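Side-chain contact in ABC transporter (Caldanaerobius, PDB 4G68), which probably serves as the extracellular solute-binding protein of an ABC transporter, capturing sugars released from xylan for uptake by the thermophilic bacterium: residues G257-R260 with D261-T264. Numbering follows the deposited sequence.
Sequences GLTR and DEAT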
loop_
_atom_site.group_PDB
_atom_site.type_symbol
_atom_site.label_atom_id
_atom_site.label_comp_id
_atom_site.label_asym_id
_atom_site.label_seq_id
_atom_site.Cartn_x
_atom_site.Cartn_y
_atom_site.Cartn_z
ATOM N N GLY C 257 -17.295 -4.140 9.353
ATOM C CA GLY C 257 -17.317 -5.610 9.224
ATOM C C GLY C 257 -16.860 -6.154 7.878
ATOM O O GLY C 257 -16.884 -7.363 7.654
ATOM N N LEU C 258 -16.445 -5.265 6.978
ATOM C CA LEU C 258 -16.056 -5.653 5.640
ATOM C C LEU C 258 -14.535 -5.471 5.455
ATOM O O LEU C 258 -13.900 -4.582 6.093
ATOM C CB LEU C 258 -16.881 -4.897 4.558
ATOM C CG LEU C 258 -18.018 -5.564 3.732
ATOM C CD1 LEU C 258 -19.036 -6.426 4.494
ATOM C CD2 LEU C 258 -18.748 -4.509 2.907
ATOM N N THR C 259 -13.970 -6.354 4.636
ATOM C CA THR C 259 -12.523 -6.394 4.348
ATOM C C THR C 259 -12.188 -5.483 3.176
ATOM O O THR C 259 -13.088 -4.980 2.518
ATOM C CB THR C 259 -12.060 -7.809 3.993
ATOM O OG1 THR C 259 -12.664 -8.228 2.768
ATOM C CG2 THR C 259 -12.385 -8.811 5.120
ATOM N N ARG C 260 -10.895 -5.267 2.911
ATOM C CA ARG C 260 -10.480 -4.518 1.714
ATOM C C ARG C 260 -11.121 -5.136 0.437
ATOM O O ARG C 260 -11.653 -4.403 -0.394
ATOM C CB ARG C 260 -8.944 -4.518 1.616
ATOM C CG ARG C 260 -8.345 -3.762 0.413
ATOM C CD ARG C 260 -8.173 -4.629 -0.845
ATOM N NE ARG C 260 -7.300 -5.770 -0.638
ATOM C CZ ARG C 260 -5.974 -5.757 -0.811
ATOM N NH1 ARG C 260 -5.308 -4.628 -1.198
ATOM N NH2 ARG C 260 -5.285 -6.893 -0.585
ATOM N N ASP C 261 -11.013 -6.461 0.304
ATOM C CA ASP C 261 -11.498 -7.180 -0.904
ATOM C C ASP C 261 -13.021 -7.079 -1.103
ATOM O O ASP C 261 -13.501 -7.062 -2.226
ATOM C CB ASP C 261 -11.127 -8.657 -0.858
ATOM C CG ASP C 261 -9.632 -8.920 -1.063
ATOM O OD1 ASP C 261 -8.837 -7.991 -1.291
ATOM O OD2 ASP C 261 -9.261 -10.104 -0.987
ATOM N N GLU C 262 -13.780 -7.051 -0.009
ATOM C CA GLU C 262 -15.211 -6.811 -0.073
ATOM C C GLU C 262 -15.487 -5.374 -0.515
ATOM O O GLU C 262 -16.451 -5.096 -1.209
ATOM C CB GLU C 262 -15.864 -7.117 1.273
ATOM C CG GLU C 262 -15.759 -8.626 1.589
ATOM C CD GLU C 262 -16.547 -9.100 2.792
ATOM O OE1 GLU C 262 -16.277 -8.689 3.928
ATOM O OE2 GLU C 262 -17.412 -9.962 2.600
ATOM N N ALA C 263 -14.622 -4.451 -0.102
ATOM C CA ALA C 263 -14.787 -3.062 -0.507
ATOM C C ALA C 263 -14.485 -2.817 -1.994
ATOM O O ALA C 263 -15.257 -2.152 -2.676
ATOM C CB ALA C 263 -13.940 -2.157 0.375
ATOM N N THR C 264 -13.350 -3.349 -2.490
ATOM C CA THR C 264 -13.026 -3.289 -3.918
ATOM C C THR C 264 -14.135 -3.980 -4.798
ATOM O O THR C 264 -14.459 -3.545 -5.916
ATOM C CB THR C 264 -11.592 -3.867 -4.211
ATOM O OG1 THR C 264 -11.526 -5.228 -3.770
ATOM C CG2 THR C 264 -10.539 -3.076 -3.436
#
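T259 and E262 form a capping box where the loop after helix 233-248 turns into helix 260-268, and the first helical backbone bond runs from A263 N to T259 O (3.1 Å). The next runs from T264 N to R260 O (2.9 Å). T259 is the N-cap. Its OG1 lies between the backbone N and the carbonyl carbon (chi1 65°), which turns it to the start of the helix. There T259 OG1 accepts from E262 N at 3.2 Å, with an N-H...O angle of 161°. The return half of the box is weak: T259 N donates to E262 OE1 at 3.4 Å. E262 CG also lies against T259 OG1, at 3.3 Å. L258 packs beside E262. The two side chains cross at about a right angle, and L258 CG touches E262 CB at 3.6 Å.

The CB of R260 points away from the helix start, and bends at chi2 and chi3 bring its NE back to D261. R260 NE donates to D261 OD1 at 2.8 Å within a salt bridge between neighbours. The guanidinium and carboxylate planes are nearly parallel, yet OD1 sits 30° out of the guanidinium plane. NH1 forms a second salt bridge, with D281, and the side chain also packs on Y275 and W201. The arginine thus ties the helix start to the segment just after strand 274-278. With an alanine here both salt bridges go, and the carboxylates of D261 and D281 are likely to be left without their shared cation. T264 lies one turn on. T264 CG2 touches R260 CD at 3.8 Å, while T264 OG1 donates to D261 O from above the carbonyl plane.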